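Local coordinates for protein chromatin structure-remodeling complex subunit RSC2 (Saccharomyces cerevisiae, PDB 4BB7) that serves as a subunit of the RSC chromatin-remodelling complex, here seen through its BAH domain, and helps regulate transcription and nucleosome positioning, at residues Ile25-Arg36 with His95-Val106. Residues are numbered along the deposited sequence; the frame is centred on the assembly and turned at random.
Sequences ISYHVGDWALLR and HLVSNLVGKCYV
Strand 32-35 runs antiparallel to the strand that starts at Leu100, and three backbone bonds join them: Cys104 N to Trp32 O, Leu34 N to Gly102 O (2.8 Å), and Val101 N to Leu34 O. A fourth, Arg36 N to Asn99 O, carries the pairing on to the 3-10 turn 97-99. Ala33 and Lys103 form a non-hydrogen-bonded pair, as do Leu35 and Leu100. On the other edge of strand 32-35 lies strand 45-54, so the pairing sits inside the mixed sheet of the BAH domain.

Val106 lies over a face of the Trp32 indole, its CB 3.5 Å from the centroid of the six-membered ring, while the five-membered ring turns its edge to the face of Tyr105 with the planes at 67°. A water donates to Val106 O at 2.7 Å and accepts a weak bond from Trp32 NE1. A glycine in place of Trp32 would probably leave Val106 and Tyr105 without their aromatic partner and open a gap there. Leu100 splits its methyls: CD1 sits over the Tyr27 ring, 3.5 Å from its centroid, and CD2 meets Leu35 CD2 and Ala33 CB. The other methyl of Leu35, CD1, is centred over the His95 imidazole, whose NE2 is hydrogen-bonded to Trp66 NE1.

The charged contact belongs to Lys103. Its CB points away from segment 25-36, but bends at chi2 (-74°) and chi4 (64°) bring the chain back past the Tyr27 ring. There NZ makes a salt bridge with Asp31 OD2 at 3.3 Å and a weak hydrogen bond to Ser26 O at 2.9 Å. Asp31 OD2 also accepts the His28 backbone N-H, which ties the carboxylate to its own turn.

The ammonium thus ties strand 100-103 to Ser26 and Asp31 by charge, beside the backbone ladder.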
loop_
_atom_site.group_PDB
_atom_site.type_symbol
_atom_site.label_atom_id
_atom_site.label_comp_id
_atom_site.label_asym_id
_atom_site.label_seq_id
_atom_site.Cartn_x
_atom_site.Cartn_y
_atom_site.Cartn_z
ATOM N N ILE A 25 -9.193 -15.435 -17.141
ATOM C CA ILE A 25 -8.467 -14.470 -17.955
ATOM C C ILE A 25 -7.111 -14.147 -17.340
ATOM O O ILE A 25 -7.010 -13.862 -16.147
ATOM C CB ILE A 25 -9.275 -13.178 -18.151
ATOM C CG1 ILE A 25 -10.454 -13.436 -19.093
ATOM C CG2 ILE A 25 -8.383 -12.063 -18.693
ATOM C CD1 ILE A 25 -11.381 -12.250 -19.266
ATOM N N SER A 26 -6.070 -14.199 -18.162
ATOM C CA SER A 26 -4.717 -13.936 -17.694
ATOM C C SER A 26 -4.375 -12.449 -17.738
ATOM O O SER A 26 -4.603 -11.774 -18.742
ATOM C CB SER A 26 -3.703 -14.736 -18.511
ATOM O OG SER A 26 -3.900 -16.128 -18.335
ATOM N N TYR A 27 -3.824 -11.949 -16.639
ATOM C CA TYR A 27 -3.411 -10.560 -16.544
ATOM C C TYR A 27 -1.912 -10.488 -16.273
ATOM O O TYR A 27 -1.391 -11.206 -15.421
ATOM C CB TYR A 27 -4.185 -9.851 -15.430
ATOM C CG TYR A 27 -5.676 -9.758 -15.680
ATOM C CD1 TYR A 27 -6.537 -10.771 -15.272
ATOM C CD2 TYR A 27 -6.225 -8.654 -16.323
ATOM C CE1 TYR A 27 -7.899 -10.689 -15.498
ATOM C CE2 TYR A 27 -7.584 -8.564 -16.552
ATOM C CZ TYR A 27 -8.415 -9.585 -16.138
ATOM O OH TYR A 27 -9.766 -9.499 -16.365
ATOM N N HIS A 28 -1.220 -9.624 -17.006
ATOM C CA HIS A 28 0.218 -9.474 -16.842
ATOM C C HIS A 28 0.589 -8.012 -16.667
ATOM O O HIS A 28 -0.181 -7.122 -17.016
ATOM C CB HIS A 28 0.951 -10.044 -18.053
ATOM C CG HIS A 28 0.656 -11.487 -18.317
ATOM N ND1 HIS A 28 -0.491 -11.907 -18.955
ATOM C CD2 HIS A 28 1.362 -12.608 -18.034
ATOM C CE1 HIS A 28 -0.480 -13.224 -19.053
ATOM N NE2 HIS A 28 0.633 -13.674 -18.504
ATOM N N VAL A 29 1.775 -7.764 -16.127
ATOM C CA VAL A 29 2.260 -6.398 -15.985
ATOM C C VAL A 29 2.290 -5.720 -17.351
ATOM O O VAL A 29 2.710 -6.317 -18.340
ATOM C CB VAL A 29 3.665 -6.352 -15.348
ATOM C CG1 VAL A 29 4.146 -4.915 -15.218
ATOM C CG2 VAL A 29 3.649 -7.034 -13.992
ATOM N N GLY A 30 1.834 -4.475 -17.399
ATOM C CA GLY A 30 1.808 -3.725 -18.639
ATOM C C GLY A 30 0.465 -3.854 -19.324
ATOM O O GLY A 30 0.224 -3.236 -20.362
ATOM N N ASP A 31 -0.410 -4.663 -18.731
ATOM C CA ASP A 31 -1.739 -4.909 -19.279
ATOM C C ASP A 31 -2.729 -3.810 -18.919
ATOM O O ASP A 31 -2.731 -3.308 -17.794
ATOM C CB ASP A 31 -2.281 -6.243 -18.765
ATOM C CG ASP A 31 -2.489 -7.252 -19.870
ATOM O OD1 ASP A 31 -2.475 -6.851 -21.053
ATOM O OD2 ASP A 31 -2.679 -8.446 -19.552
ATOM N N TRP A 32 -3.577 -3.447 -19.875
ATOM C CA TRP A 32 -4.685 -2.538 -19.605
ATOM C C TRP A 32 -5.907 -3.346 -19.178
ATOM O O TRP A 32 -6.272 -4.321 -19.833
ATOM C CB TRP A 32 -5.019 -1.710 -20.846
ATOM C CG TRP A 32 -3.883 -0.870 -21.342
ATOM C CD1 TRP A 32 -3.011 -1.180 -22.344
ATOM C CD2 TRP A 32 -3.499 0.425 -20.863
ATOM N NE1 TRP A 32 -2.105 -0.159 -22.521
ATOM C CE2 TRP A 32 -2.384 0.838 -21.622
ATOM C CE3 TRP A 32 -3.988 1.275 -19.867
ATOM C CZ2 TRP A 32 -1.750 2.063 -21.415
ATOM C CZ3 TRP A 32 -3.357 2.495 -19.665
ATOM C CH2 TRP A 32 -2.250 2.875 -20.436
ATOM N N ALA A 33 -6.540 -2.951 -18.080
ATOM C CA ALA A 33 -7.710 -3.685 -17.606
ATOM C C ALA A 33 -8.732 -2.815 -16.884
ATOM O O ALA A 33 -8.522 -1.618 -16.674
ATOM C CB ALA A 33 -7.287 -4.852 -16.721
ATOM N N LEU A 34 -9.843 -3.443 -16.514
ATOM C CA LEU A 34 -10.922 -2.774 -15.807
ATOM C C LEU A 34 -10.994 -3.274 -14.364
ATOM O O LEU A 34 -10.968 -4.483 -14.104
ATOM C CB LEU A 34 -12.251 -3.030 -16.518
ATOM C CG LEU A 34 -12.246 -2.842 -18.036
ATOM C CD1 LEU A 34 -13.528 -3.386 -18.659
ATOM C CD2 LEU A 34 -12.043 -1.378 -18.398
ATOM N N LEU A 35 -11.083 -2.340 -13.425
ATOM C CA LEU A 35 -11.166 -2.693 -12.015
ATOM C C LEU A 35 -12.507 -2.261 -11.446
ATOM O O LEU A 35 -13.023 -1.199 -11.798
ATOM C CB LEU A 35 -10.016 -2.051 -11.233
ATOM C CG LEU A 35 -8.639 -2.656 -11.514
ATOM C CD1 LEU A 35 -7.524 -1.663 -11.232
ATOM C CD2 LEU A 35 -8.445 -3.943 -10.717
ATOM N N ARG A 36 -13.074 -3.091 -10.578
ATOM C CA ARG A 36 -14.356 -2.783 -9.965
ATOM C C ARG A 36 -14.299 -1.430 -9.269
ATOM O O ARG A 36 -13.436 -1.188 -8.431
ATOM C CB ARG A 36 -14.762 -3.874 -8.974
ATOM C CG ARG A 36 -16.178 -3.719 -8.433
ATOM C CD ARG A 36 -17.218 -3.914 -9.527
ATOM N NE ARG A 36 -17.357 -5.322 -9.895
ATOM C CZ ARG A 36 -18.158 -5.774 -10.856
ATOM N NH1 ARG A 36 -18.898 -4.931 -11.567
ATOM N NH2 ARG A 36 -18.216 -7.075 -11.110
ATOM N N HIS A 95 -4.724 -3.208 -5.568
ATOM C CA HIS A 95 -6.005 -3.898 -5.555
ATOM C C HIS A 95 -5.827 -5.390 -5.291
ATOM O O HIS A 95 -4.780 -5.964 -5.595
ATOM C CB HIS A 95 -6.717 -3.741 -6.897
ATOM C CG HIS A 95 -6.993 -2.324 -7.288
ATOM N ND1 HIS A 95 -8.262 -1.788 -7.284
ATOM C CD2 HIS A 95 -6.170 -1.345 -7.735
ATOM C CE1 HIS A 95 -8.207 -0.533 -7.694
ATOM N NE2 HIS A 95 -6.950 -0.240 -7.976
ATOM N N LEU A 96 -6.857 -6.014 -4.728
ATOM C CA LEU A 96 -6.969 -7.466 -4.753
ATOM C C LEU A 96 -7.299 -7.857 -6.189
ATOM O O LEU A 96 -8.197 -7.272 -6.794
ATOM C CB LEU A 96 -8.088 -7.935 -3.819
ATOM C CG LEU A 96 -7.924 -7.622 -2.330
ATOM C CD1 LEU A 96 -9.178 -7.986 -1.548
ATOM C CD2 LEU A 96 -6.715 -8.351 -1.767
ATOM N N VAL A 97 -6.579 -8.831 -6.739
ATOM C CA VAL A 97 -6.779 -9.218 -8.136
ATOM C C VAL A 97 -8.214 -9.667 -8.405
ATOM O O VAL A 97 -8.652 -9.753 -9.557
ATOM C CB VAL A 97 -5.786 -10.308 -8.593
ATOM C CG1 VAL A 97 -4.354 -9.835 -8.393
ATOM C CG2 VAL A 97 -6.037 -11.605 -7.850
ATOM N N SER A 98 -8.950 -9.939 -7.335
ATOM C CA SER A 98 -10.365 -10.259 -7.453
ATOM C C SER A 98 -11.172 -9.052 -7.953
ATOM O O SER A 98 -12.315 -9.198 -8.384
ATOM C CB SER A 98 -10.908 -10.760 -6.114
ATOM O OG SER A 98 -10.428 -9.958 -5.048
ATOM N N ASN A 99 -10.570 -7.867 -7.901
ATOM C CA ASN A 99 -11.224 -6.653 -8.384
ATOM C C ASN A 99 -11.291 -6.571 -9.907
ATOM O O ASN A 99 -12.163 -5.901 -10.458
ATOM C CB ASN A 99 -10.534 -5.398 -7.836
ATOM C CG ASN A 99 -10.680 -5.254 -6.335
ATOM O OD1 ASN A 99 -11.557 -5.865 -5.722
ATOM N ND2 ASN A 99 -9.821 -4.436 -5.732
ATOM N N LEU A 100 -10.359 -7.239 -10.584
ATOM C CA LEU A 100 -10.331 -7.244 -12.044
ATOM C C LEU A 100 -11.640 -7.785 -12.600
ATOM O O LEU A 100 -12.054 -8.895 -12.263
ATOM C CB LEU A 100 -9.166 -8.090 -12.563
ATOM C CG LEU A 100 -7.743 -7.585 -12.338
ATOM C CD1 LEU A 100 -6.744 -8.701 -12.584
ATOM C CD2 LEU A 100 -7.446 -6.377 -13.226
ATOM N N VAL A 101 -12.288 -7.006 -13.456
ATOM C CA VAL A 101 -13.567 -7.421 -14.020
ATOM C C VAL A 101 -13.503 -7.589 -15.533
ATOM O O VAL A 101 -14.493 -7.957 -16.162
ATOM C CB VAL A 101 -14.704 -6.449 -13.643
ATOM C CG1 VAL A 101 -14.905 -6.437 -12.136
ATOM C CG2 VAL A 101 -14.406 -5.050 -14.156
ATOM N N GLY A 102 -12.336 -7.331 -16.116
ATOM C CA GLY A 102 -12.161 -7.518 -17.543
ATOM C C GLY A 102 -10.936 -6.838 -18.117
ATOM O O GLY A 102 -10.289 -6.031 -17.453
ATOM N N LYS A 103 -10.612 -7.181 -19.358
ATOM C CA LYS A 103 -9.516 -6.546 -20.078
ATOM C C LYS A 103 -10.021 -5.317 -20.819
ATOM O O LYS A 103 -11.219 -5.188 -21.085
ATOM C CB LYS A 103 -8.911 -7.514 -21.098
ATOM C CG LYS A 103 -8.001 -8.574 -20.514
ATOM C CD LYS A 103 -6.671 -7.980 -20.096
ATOM C CE LYS A 103 -5.673 -9.067 -19.735
ATOM N NZ LYS A 103 -5.344 -9.930 -20.905
ATOM N N CYS A 104 -9.102 -4.418 -21.149
ATOM C CA CYS A 104 -9.402 -3.309 -22.043
ATOM C C CYS A 104 -8.123 -2.890 -22.746
ATOM O O CYS A 104 -7.099 -3.566 -22.643
ATOM C CB CYS A 104 -10.011 -2.124 -21.283
ATOM S SG CYS A 104 -8.820 -1.036 -20.442
ATOM N N TYR A 105 -8.183 -1.774 -23.460
ATOM C CA TYR A 105 -6.996 -1.232 -24.106
ATOM C C TYR A 105 -7.047 0.291 -24.187
ATOM O O TYR A 105 -8.032 0.864 -24.651
ATOM C CB TYR A 105 -6.817 -1.832 -25.501
ATOM C CG TYR A 105 -5.438 -1.609 -26.075
ATOM C CD1 TYR A 105 -4.383 -2.441 -25.732
ATOM C CD2 TYR A 105 -5.188 -0.562 -26.950
ATOM C CE1 TYR A 105 -3.119 -2.244 -26.249
ATOM C CE2 TYR A 105 -3.925 -0.356 -27.473
ATOM C CZ TYR A 105 -2.896 -1.202 -27.120
ATOM O OH TYR A 105 -1.636 -1.005 -27.635
ATOM N N VAL A 106 -5.982 0.937 -23.724
ATOM C CA VAL A 106 -5.849 2.384 -23.843
ATOM C C VAL A 106 -4.785 2.719 -24.884
ATOM O O VAL A 106 -3.639 2.276 -24.773
ATOM C CB VAL A 106 -5.472 3.036 -22.496
ATOM C CG1 VAL A 106 -5.223 4.529 -22.677
ATOM C CG2 VAL A 106 -6.562 2.791 -21.460
HETATM O O HOH W 1 -1.027 1.585 -25.173
#